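Local coordinates for protein NH(3)-dependent NAD(+) synthetase (Francisella tularensis subsp. holarctica LVS, PDB 3FIU) that belongs to the NAD synthase family of the HUP clan, with a Rossmann-like fold whose pocket here holds adenosine monophosphate, pyrophosphate and magnesium, at residues Q69-D73 against N186-K190; D64-H68 against G195-G199; P28-I34 against N136-T142. One frame throughout, in Å; residues are numbered along the deposited sequence.

Overall arrangement
Contacts 1 and 2 lie beside the nucleotide pocket of a Rossmann-like domain with a parallel sheet, and contact 3 reaches it at one end. Contact 3 pairs two sheet strands, and its Thr142 approaches the ribose of adenosine monophosphate. Contact 2, about 26 Å away between centres and on the opposite side of the chain's centre, joins two loops and brings Asn66 near the adenine of the same ligand. Contact 1 follows on in sequence from contact 2, with centres about 12 Å apart, and ties helix 68-81 to helix 185-189; the side chain of Lys190 is about 7 Å from pyrophosphate. Contacts 1 and 3 do not touch, their nearest atoms being about 11 Å apart.

Contact 1 (Q69-D73 against N186-K190); sequences QDMQD and NILDK
A salt-bridge network of Asp70, Asp73 and Lys190 joins helix 68-81 to the end of helix 185-189, a short way from the nucleotide and pyrophosphate pocket. The ammonium group of Lys190 sits between the two carboxylates, with NZ 2.7 Å from Asp70 OD1 and 2.7 Å from Asp73 OD1. The two aspartates lie three residues apart on the helix, so that both can reach one cation. Lys190 is the first residue to leave the helical conformation; its CG is flanked by both the backbone N and the carbonyl carbon (chi1 72°), and a bend at chi3 directs NZ to the aspartates.

Asp73 OD1 is shared. Lys190 takes its anti lone pair, whereas Asn186 ND2 takes the syn lone pair of Asp73 OD1, at 2.7 Å, in a nearly straight bond (163° at the hydrogen) that lies in the Asn186 amide plane. The Asn186 amide and the Asp73 carboxylate are strongly turned against each other, their planes 65° apart. The second oxygen of Asp73 receives Gln69 NE2 from above the carboxylate plane, with 2.7 Å between Gln69 NE2 and Asp73 OD2, so both oxygens are engaged and the group's rotation is restrained. At Asp70, by contrast, the lysine arrives on the anti side of OD1 but tilted out of the plane.

Lys190 NZ also donates to Gly38 O, in the Ser-Gly-Gly-Ile-Asp-Ser sequence that is the PP-loop signature of this family, and the network thereby links both helices to the loop on which pyrophosphate rests.

Beside the polar cluster Ile187 lies against Asp73, its CG1 3.8 Å from Asp73 CB and its CD1 3.7 Å from Asp73 O. The same isoleucine packs on Ile40 and Ala43 of helix 40-51.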
loop_
_atom_site.group_PDB
_atom_site.type_symbol
_atom_site.label_atom_id
_atom_site.label_comp_id
_atom_site.label_asym_id
_atom_site.label_seq_id
_atom_site.Cartn_x
_atom_site.Cartn_y
_atom_site.Cartn_z
ATOM N N GLN A 69 -21.406 17.623 -5.002
ATOM C CA GLN A 69 -21.471 17.610 -6.472
ATOM C C GLN A 69 -20.598 16.523 -7.065
ATOM O O GLN A 69 -20.900 15.982 -8.131
ATOM C CB GLN A 69 -21.053 18.958 -7.054
ATOM C CG GLN A 69 -21.314 19.072 -8.557
ATOM C CD GLN A 69 -22.738 18.724 -8.906
ATOM O OE1 GLN A 69 -23.679 19.254 -8.308
ATOM N NE2 GLN A 69 -22.914 17.820 -9.864
ATOM N N ASP A 70 -19.506 16.210 -6.376
ATOM C CA ASP A 70 -18.559 15.235 -6.884
ATOM C C ASP A 70 -19.128 13.815 -6.764
ATOM O O ASP A 70 -18.923 13.003 -7.653
ATOM C CB ASP A 70 -17.209 15.387 -6.184
ATOM C CG ASP A 70 -16.502 16.695 -6.570
ATOM O OD1 ASP A 70 -16.774 17.276 -7.666
ATOM O OD2 ASP A 70 -15.675 17.143 -5.779
ATOM N N MET A 71 -19.840 13.538 -5.663
ATOM C CA MET A 71 -20.580 12.297 -5.541
ATOM C C MET A 71 -21.655 12.220 -6.621
ATOM O O MET A 71 -21.837 11.166 -7.230
ATOM C CB MET A 71 -21.230 12.154 -4.168
ATOM C CG MET A 71 -21.937 10.815 -3.962
ATOM S SD MET A 71 -22.983 10.830 -2.490
ATOM C CE MET A 71 -24.381 11.651 -3.201
ATOM N N GLN A 72 -22.373 13.333 -6.841
ATOM C CA GLN A 72 -23.464 13.347 -7.845
ATOM C C GLN A 72 -22.966 13.092 -9.263
ATOM O O GLN A 72 -23.594 12.355 -10.026
ATOM C CB GLN A 72 -24.312 14.642 -7.754
ATOM C CG GLN A 72 -24.938 14.816 -6.369
ATOM C CD GLN A 72 -25.754 16.080 -6.198
ATOM O OE1 GLN A 72 -26.903 16.012 -5.763
ATOM N NE2 GLN A 72 -25.158 17.242 -6.487
ATOM N N ASP A 73 -21.820 13.688 -9.600
ATOM C CA ASP A 73 -21.216 13.476 -10.925
ATOM C C ASP A 73 -20.760 12.033 -11.117
ATOM O O ASP A 73 -20.922 11.458 -12.192
ATOM C CB ASP A 73 -20.031 14.418 -11.124
ATOM C CG ASP A 73 -20.449 15.868 -11.367
ATOM O OD1 ASP A 73 -19.548 16.758 -11.296
ATOM O OD2 ASP A 73 -21.653 16.125 -11.590
ATOM N N ASN A 186 -19.864 18.117 -16.861
ATOM C CA ASN A 186 -19.312 18.717 -15.632
ATOM C C ASN A 186 -17.988 18.120 -15.180
ATOM O O ASN A 186 -17.148 18.828 -14.604
ATOM C CB ASN A 186 -20.279 18.705 -14.452
ATOM C CG ASN A 186 -19.895 19.730 -13.413
ATOM O OD1 ASN A 186 -19.788 20.912 -13.722
ATOM N ND2 ASN A 186 -19.621 19.288 -12.205
ATOM N N ILE A 187 -17.801 16.834 -15.460
ATOM C CA ILE A 187 -16.532 16.152 -15.135
ATOM C C ILE A 187 -15.433 16.654 -16.076
ATOM O O ILE A 187 -14.316 16.948 -15.631
ATOM C CB ILE A 187 -16.704 14.642 -15.225
ATOM C CG1 ILE A 187 -17.730 14.194 -14.147
ATOM C CG2 ILE A 187 -15.341 13.894 -15.055
ATOM C CD1 ILE A 187 -18.098 12.703 -14.250
ATOM N N LEU A 188 -15.765 16.774 -17.366
ATOM C CA LEU A 188 -14.844 17.369 -18.351
ATOM C C LEU A 188 -14.401 18.779 -17.956
ATOM O O LEU A 188 -13.256 19.140 -18.147
ATOM C CB LEU A 188 -15.475 17.398 -19.760
ATOM C CG LEU A 188 -15.753 16.045 -20.463
ATOM C CD1 LEU A 188 -16.374 16.244 -21.847
ATOM C CD2 LEU A 188 -14.490 15.169 -20.562
ATOM N N ASP A 189 -15.330 19.570 -17.429
ATOM C CA ASP A 189 -15.105 21.007 -17.251
ATOM C C ASP A 189 -14.575 21.413 -15.889
ATOM O O ASP A 189 -14.065 22.536 -15.748
ATOM C CB ASP A 189 -16.403 21.793 -17.522
ATOM C CG ASP A 189 -16.844 21.716 -18.971
ATOM O OD1 ASP A 189 -16.104 21.171 -19.816
ATOM O OD2 ASP A 189 -17.964 22.184 -19.272
ATOM N N LYS A 190 -14.720 20.543 -14.888
ATOM C CA LYS A 190 -14.383 20.912 -13.509
ATOM C C LYS A 190 -12.875 20.966 -13.307
ATOM O O LYS A 190 -12.125 20.363 -14.061
ATOM C CB LYS A 190 -15.053 20.007 -12.462
ATOM C CG LYS A 190 -14.516 18.595 -12.353
ATOM C CD LYS A 190 -15.073 17.831 -11.073
ATOM C CE LYS A 190 -16.586 17.618 -11.120
ATOM N NZ LYS A 190 -17.070 16.488 -10.246
#

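Contact 2 (D64-H68 against G195-G199). With AMP (adenosine monophosphate), chain G.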
loop_
_atom_site.group_PDB
_atom_site.type_symbol
_atom_site.label_atom_id
_atom_site.label_comp_id
_atom_site.label_asym_id
_atom_site.label_seq_id
_atom_site.Cartn_x
_atom_site.Cartn_y
_atom_site.Cartn_z
ATOM N N ASP A 64 -16.621 13.574 4.948
ATOM C CA ASP A 64 -17.340 14.830 5.121
ATOM C C ASP A 64 -16.645 15.994 4.416
ATOM O O ASP A 64 -17.286 16.987 4.145
ATOM C CB ASP A 64 -17.576 15.122 6.603
ATOM C CG ASP A 64 -18.613 14.186 7.211
ATOM O OD1 ASP A 64 -19.269 13.416 6.462
ATOM O OD2 ASP A 64 -18.770 14.223 8.441
ATOM N N ASN A 65 -15.358 15.860 4.085
ATOM C CA ASN A 65 -14.617 16.916 3.356
ATOM C C ASN A 65 -15.026 17.063 1.895
ATOM O O ASN A 65 -14.833 18.136 1.284
ATOM C CB ASN A 65 -13.105 16.670 3.397
ATOM C CG ASN A 65 -12.565 16.578 4.812
ATOM O OD1 ASN A 65 -12.011 17.549 5.347
ATOM N ND2 ASN A 65 -12.726 15.406 5.430
ATOM N N ASN A 66 -15.572 15.987 1.331
ATOM C CA ASN A 66 -15.916 15.938 -0.100
ATOM C C ASN A 66 -17.159 16.758 -0.431
ATOM O O ASN A 66 -18.050 16.930 0.403
ATOM C CB ASN A 66 -16.116 14.494 -0.584
ATOM C CG ASN A 66 -14.806 13.715 -0.681
ATOM O OD1 ASN A 66 -13.994 13.933 -1.575
ATOM N ND2 ASN A 66 -14.609 12.806 0.229
ATOM N N GLN A 67 -17.199 17.246 -1.663
ATOM C CA GLN A 67 -18.300 18.069 -2.129
ATOM C C GLN A 67 -19.409 17.192 -2.684
ATOM O O GLN A 67 -19.168 16.291 -3.487
ATOM C CB GLN A 67 -17.828 19.046 -3.209
ATOM C CG GLN A 67 -16.862 20.116 -2.731
ATOM C CD GLN A 67 -17.431 20.940 -1.594
ATOM O OE1 GLN A 67 -18.418 21.662 -1.763
ATOM N NE2 GLN A 67 -16.813 20.830 -0.420
ATOM N N HIS A 68 -20.631 17.484 -2.286
ATOM C CA HIS A 68 -21.760 16.703 -2.744
ATOM C C HIS A 68 -21.841 16.584 -4.289
ATOM O O HIS A 68 -22.265 15.544 -4.829
ATOM C CB HIS A 68 -23.044 17.244 -2.116
ATOM C CG HIS A 68 -24.252 16.421 -2.415
ATOM N ND1 HIS A 68 -24.438 15.156 -1.895
ATOM C CD2 HIS A 68 -25.327 16.671 -3.196
ATOM C CE1 HIS A 68 -25.585 14.665 -2.334
ATOM N NE2 HIS A 68 -26.141 15.561 -3.132
ATOM N N GLY A 195 -10.162 16.935 -3.645
ATOM C CA GLY A 195 -11.433 16.988 -2.893
ATOM C C GLY A 195 -11.375 17.175 -1.370
ATOM O O GLY A 195 -12.358 16.891 -0.666
ATOM N N LEU A 196 -10.237 17.645 -0.861
ATOM C CA LEU A 196 -10.039 17.797 0.587
ATOM C C LEU A 196 -10.774 18.978 1.203
ATOM O O LEU A 196 -11.043 18.975 2.407
ATOM C CB LEU A 196 -8.553 17.901 0.938
ATOM C CG LEU A 196 -7.821 16.669 1.458
ATOM C CD1 LEU A 196 -6.387 17.043 1.785
ATOM C CD2 LEU A 196 -8.515 16.092 2.699
ATOM N N TRP A 197 -11.070 19.994 0.391
ATOM C CA TRP A 197 -11.923 21.105 0.830
ATOM C C TRP A 197 -12.512 21.834 -0.369
ATOM O O TRP A 197 -11.998 21.716 -1.500
ATOM C CB TRP A 197 -11.169 22.088 1.757
ATOM C CG TRP A 197 -10.082 22.845 1.068
ATOM C CD1 TRP A 197 -10.219 23.968 0.302
ATOM C CD2 TRP A 197 -8.687 22.522 1.067
ATOM N NE1 TRP A 197 -8.986 24.369 -0.181
ATOM C CE2 TRP A 197 -8.029 23.503 0.280
ATOM C CE3 TRP A 197 -7.926 21.504 1.660
ATOM C CZ2 TRP A 197 -6.652 23.497 0.070
ATOM C CZ3 TRP A 197 -6.556 21.492 1.452
ATOM C CH2 TRP A 197 -5.929 22.482 0.654
ATOM N N GLN A 198 -13.583 22.586 -0.116
ATOM C CA GLN A 198 -14.294 23.289 -1.161
ATOM C C GLN A 198 -13.390 24.310 -1.843
ATOM O O GLN A 198 -12.782 25.167 -1.187
ATOM C CB GLN A 198 -15.539 23.979 -0.600
ATOM C CG GLN A 198 -16.531 24.361 -1.688
ATOM C CD GLN A 198 -17.566 25.355 -1.215
ATOM O OE1 GLN A 198 -17.237 26.484 -0.856
ATOM N NE2 GLN A 198 -18.830 24.941 -1.219
ATOM N N GLY A 199 -13.290 24.207 -3.162
ATOM C CA GLY A 199 -12.423 25.100 -3.913
ATOM C C GLY A 199 -10.976 24.655 -4.037
ATOM O O GLY A 199 -10.185 25.339 -4.693
HETATM P P AMP G . -7.161 12.569 -6.946
HETATM O O1P AMP G . -6.197 12.371 -8.101
HETATM O O2P AMP G . -6.432 12.686 -5.597
HETATM O O3P AMP G . -8.261 13.561 -7.097
HETATM O "O5'" AMP G . -7.900 11.135 -6.734
HETATM C "C5'" AMP G . -7.122 9.924 -6.842
HETATM C "C4'" AMP G . -8.084 8.751 -6.919
HETATM O "O4'" AMP G . -8.632 8.438 -5.632
HETATM C "C3'" AMP G . -9.314 9.028 -7.773
HETATM O "O3'" AMP G . -8.971 8.857 -9.141
HETATM C "C2'" AMP G . -10.283 7.961 -7.272
HETATM O "O2'" AMP G . -10.050 6.692 -7.922
HETATM C "C1'" AMP G . -9.937 7.870 -5.783
HETATM N N9 AMP G . -10.873 8.732 -5.025
HETATM C C8 AMP G . -10.649 9.992 -4.566
HETATM N N7 AMP G . -11.741 10.483 -3.923
HETATM C C5 AMP G . -12.695 9.525 -4.003
HETATM C C6 AMP G . -14.079 9.386 -3.513
HETATM N N6 AMP G . -14.685 10.406 -2.862
HETATM N N1 AMP G . -14.685 8.215 -3.785
HETATM C C2 AMP G . -14.115 7.194 -4.457
HETATM N N3 AMP G . -12.836 7.233 -4.925
HETATM C C4 AMP G . -12.116 8.370 -4.709
#
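Two backbone carbonyls come close where Asn65 meets Gly195: their O atoms are 3.4 Å apart, both acceptors, so the loops lie against each other here without bonding. The neighbouring carbonyl is approached by carbon instead, Leu196 O lying 3.2 Å from Asn65 CB. The polar end of Asn65 finds its partner outside, OD1 accepting from Lys116 on helix 113-135. Gly195 has positive phi (72°), a conformation that favours glycine.

Farther along, the side chains of Gln67 and Gln198 meet nearly perpendicular, with their amide planes 65° apart. Gln67 OE1 meets the Gln198 chain at CG (3.3 Å) and also receives Gln198 NE2 at 3.3 Å, a weak bond. The folded chain of Gln67, bent at chi2, brings its amide across CB and CG of the extended Gln198.

Asn66 stands between the ligand and the second loop: its CG is 4.0 Å from Gly195 O and 4.0 Å from N6 of adenosine monophosphate. Segment 195-199 lies against 64-68 with Gly195 about 6 Å from magnesium, while 64-68, with Gln67 as N-cap of helix 68-81, borders the adenine through Asn66 at the carboxyl edge of the parallel sheet, as in other Rossmann-like folds.

Contact 3 (P28-I34 against N136-T142); sequences PAEGFVI and NRIVIGT. With AMP (adenosine monophosphate), chain G.
Backbone hydrogen bonds pair Phe32 with Ile138 and Val33 with Val139 in parallel strands. Ile138 N donates to Gly31 O at 2.8 Å, Val33 N returns a bond to Ile138 O at 3.0 Å, and Ile140 N reaches Val33 O in a nearly straight bond (169° at the hydrogen). One residue before Gly31, Glu30 N donates to Asn136 O at 2.8 Å. Gly31 N is buried here and has no partner in the model. The short strand segments are twisted by 40° relative to each other.

Polar side chains add a second set. Arg137 bends at chi2 (-64°), which lays its CD over the Gly31-Phe32 peptide and takes NH1 to Phe32 O at 2.9 Å; the carbonyl oxygen lies at the guanidinium edge, in its plane. NH1 also donates to Thr57 OG1, on strand 56-60 beyond strand 31-35, while NE gives its hydrogen to a water that donates in turn to Glu30 OE1.

In the sheet order 84-87, 56-60, 31-35, 137-139, the last strand is an outer one within the chain, and helices cover both faces of this Rossmann-like α/β/α sandwich. The apolar contacts divide accordingly. On one face Phe32 and Ile138 run abreast, while Ile140 CD1 comes obliquely onto Phe32 CD2 at 3.5 Å; helices 9-25 and 40-51 close over them. On the other, Val33 CG1 touches Val139 CG2 at 3.9 Å, under helix 113-135.

Towards the ligand, Ile34 CD1 meets Thr142 CG2 at 3.8 Å. Thr142 OG1 lies beside the ribose O3' of adenosine monophosphate, though their modelled separation is doubtfully short and it is undecided whether the threonine proton goes to O3' or to another acceptor.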
loop_
_atom_site.group_PDB
_atom_site.type_symbol
_atom_site.label_atom_id
_atom_site.label_comp_id
_atom_site.label_asym_id
_atom_site.label_seq_id
_atom_site.Cartn_x
_atom_site.Cartn_y
_atom_site.Cartn_z
ATOM N N PRO A 28 -4.930 -14.098 -12.837
ATOM C CA PRO A 28 -6.308 -14.125 -13.337
ATOM C C PRO A 28 -7.300 -13.426 -12.422
ATOM O O PRO A 28 -7.159 -13.484 -11.196
ATOM C CB PRO A 28 -6.631 -15.616 -13.343
ATOM C CG PRO A 28 -5.895 -16.130 -12.156
ATOM C CD PRO A 28 -4.599 -15.350 -12.119
ATOM N N ALA A 29 -8.312 -12.794 -13.024
ATOM C CA ALA A 29 -9.404 -12.155 -12.275
ATOM C C ALA A 29 -10.661 -12.141 -13.140
ATOM O O ALA A 29 -10.572 -12.328 -14.348
ATOM C CB ALA A 29 -9.027 -10.702 -11.874
ATOM N N GLU A 30 -11.817 -11.887 -12.533
ATOM C CA GLU A 30 -13.068 -11.865 -13.289
ATOM C C GLU A 30 -13.385 -10.458 -13.866
ATOM O O GLU A 30 -14.134 -10.324 -14.848
ATOM C CB GLU A 30 -14.211 -12.408 -12.418
ATOM C CG GLU A 30 -14.082 -13.916 -12.119
ATOM C CD GLU A 30 -14.973 -14.392 -10.969
ATOM O OE1 GLU A 30 -16.087 -13.839 -10.767
ATOM O OE2 GLU A 30 -14.550 -15.337 -10.264
ATOM N N GLY A 31 -12.784 -9.412 -13.291
ATOM C CA GLY A 31 -13.134 -8.037 -13.659
ATOM C C GLY A 31 -12.439 -7.008 -12.781
ATOM O O GLY A 31 -11.350 -7.275 -12.212
ATOM N N PHE A 32 -13.100 -5.869 -12.620
ATOM C CA PHE A 32 -12.484 -4.673 -12.096
ATOM C C PHE A 32 -13.287 -4.041 -10.990
ATOM O O PHE A 32 -14.515 -4.189 -10.898
ATOM C CB PHE A 32 -12.360 -3.626 -13.222
ATOM C CG PHE A 32 -11.615 -4.123 -14.439
ATOM C CD1 PHE A 32 -12.314 -4.516 -15.588
ATOM C CD2 PHE A 32 -10.216 -4.198 -14.432
ATOM C CE1 PHE A 32 -11.609 -4.998 -16.712
ATOM C CE2 PHE A 32 -9.502 -4.648 -15.552
ATOM C CZ PHE A 32 -10.215 -5.074 -16.693
ATOM N N VAL A 33 -12.575 -3.278 -10.176
ATOM C CA VAL A 33 -13.218 -2.354 -9.262
ATOM C C VAL A 33 -12.415 -1.050 -9.309
ATOM O O VAL A 33 -11.171 -1.062 -9.527
ATOM C CB VAL A 33 -13.371 -2.956 -7.827
ATOM C CG1 VAL A 33 -12.012 -3.225 -7.178
ATOM C CG2 VAL A 33 -14.263 -2.048 -6.896
ATOM N N ILE A 34 -13.120 0.061 -9.109
ATOM C CA ILE A 34 -12.508 1.376 -9.243
ATOM C C ILE A 34 -13.201 2.350 -8.298
ATOM O O ILE A 34 -14.410 2.259 -8.118
ATOM C CB ILE A 34 -12.563 1.869 -10.697
ATOM C CG1 ILE A 34 -11.772 3.178 -10.831
ATOM C CG2 ILE A 34 -14.010 2.104 -11.147
ATOM C CD1 ILE A 34 -11.345 3.468 -12.234
ATOM N N ASN A 136 -13.323 -11.427 -6.627
ATOM C CA ASN A 136 -12.224 -11.739 -7.582
ATOM C C ASN A 136 -12.026 -10.673 -8.668
ATOM O O ASN A 136 -12.046 -10.973 -9.862
ATOM C CB ASN A 136 -12.385 -13.140 -8.226
ATOM C CG ASN A 136 -11.134 -13.597 -8.994
ATOM O OD1 ASN A 136 -11.242 -14.249 -10.038
ATOM N ND2 ASN A 136 -9.954 -13.251 -8.487
ATOM N N ARG A 137 -11.852 -9.424 -8.248
ATOM C CA ARG A 137 -11.590 -8.334 -9.184
ATOM C C ARG A 137 -10.173 -7.845 -9.040
ATOM O O ARG A 137 -9.532 -8.120 -8.031
ATOM C CB ARG A 137 -12.519 -7.134 -8.904
ATOM C CG ARG A 137 -14.028 -7.477 -8.925
ATOM C CD ARG A 137 -14.535 -7.943 -10.302
ATOM N NE ARG A 137 -15.960 -8.281 -10.224
ATOM C CZ ARG A 137 -16.951 -7.394 -10.310
ATOM N NH1 ARG A 137 -16.687 -6.098 -10.532
ATOM N NH2 ARG A 137 -18.218 -7.801 -10.200
ATOM N N ILE A 138 -9.689 -7.097 -10.024
ATOM C CA ILE A 138 -8.468 -6.317 -9.802
ATOM C C ILE A 138 -8.768 -4.827 -9.647
ATOM O O ILE A 138 -9.745 -4.344 -10.204
ATOM C CB ILE A 138 -7.370 -6.574 -10.844
ATOM C CG1 ILE A 138 -7.863 -6.315 -12.285
ATOM C CG2 ILE A 138 -6.865 -7.976 -10.671
ATOM C CD1 ILE A 138 -6.693 -6.361 -13.329
ATOM N N VAL A 139 -7.930 -4.124 -8.880
ATOM C CA VAL A 139 -8.163 -2.720 -8.551
ATOM C C VAL A 139 -7.467 -1.852 -9.578
ATOM O O VAL A 139 -6.230 -1.892 -9.733
ATOM C CB VAL A 139 -7.610 -2.364 -7.125
ATOM C CG1 VAL A 139 -7.782 -0.860 -6.851
ATOM C CG2 VAL A 139 -8.296 -3.193 -6.078
ATOM N N ILE A 140 -8.256 -1.053 -10.284
ATOM C CA ILE A 140 -7.706 -0.109 -11.250
ATOM C C ILE A 140 -7.263 1.169 -10.559
ATOM O O ILE A 140 -8.097 1.870 -9.943
ATOM C CB ILE A 140 -8.744 0.271 -12.299
ATOM C CG1 ILE A 140 -9.153 -0.958 -13.107
ATOM C CG2 ILE A 140 -8.144 1.417 -13.195
ATOM C CD1 ILE A 140 -10.231 -0.708 -14.140
ATOM N N GLY A 141 -5.971 1.490 -10.653
ATOM C CA GLY A 141 -5.458 2.767 -10.162
ATOM C C GLY A 141 -5.544 3.814 -11.271
ATOM O O GLY A 141 -5.415 3.492 -12.445
ATOM N N THR A 142 -5.784 5.068 -10.888
ATOM C CA THR A 142 -6.150 6.098 -11.878
ATOM C C THR A 142 -5.034 7.109 -12.161
ATOM O O THR A 142 -5.250 8.065 -12.911
ATOM C CB THR A 142 -7.386 6.884 -11.428
ATOM O OG1 THR A 142 -7.060 7.608 -10.250
ATOM C CG2 THR A 142 -8.597 5.943 -11.168
HETATM P P AMP G . -7.161 12.569 -6.946
HETATM O O1P AMP G . -6.197 12.371 -8.101
HETATM O O2P AMP G . -6.432 12.686 -5.597
HETATM O O3P AMP G . -8.261 13.561 -7.097
HETATM O "O5'" AMP G . -7.900 11.135 -6.734
HETATM C "C5'" AMP G . -7.122 9.924 -6.842
HETATM C "C4'" AMP G . -8.084 8.751 -6.919
HETATM O "O4'" AMP G . -8.632 8.438 -5.632
HETATM C "C3'" AMP G . -9.314 9.028 -7.773
HETATM O "O3'" AMP G . -8.971 8.857 -9.141
HETATM C "C2'" AMP G . -10.283 7.961 -7.272
HETATM O "O2'" AMP G . -10.050 6.692 -7.922
HETATM C "C1'" AMP G . -9.937 7.870 -5.783
HETATM N N9 AMP G . -10.873 8.732 -5.025
HETATM C C8 AMP G . -10.649 9.992 -4.566
HETATM N N7 AMP G . -11.741 10.483 -3.923
HETATM C C5 AMP G . -12.695 9.525 -4.003
HETATM C C6 AMP G . -14.079 9.386 -3.513
HETATM N N6 AMP G . -14.685 10.406 -2.862
HETATM N N1 AMP G . -14.685 8.215 -3.785
HETATM C C2 AMP G . -14.115 7.194 -4.457
HETATM N N3 AMP G . -12.836 7.233 -4.925
HETATM C C4 AMP G . -12.116 8.370 -4.709
HETATM O O HOH W 1 -16.692 -10.972 -10.095
#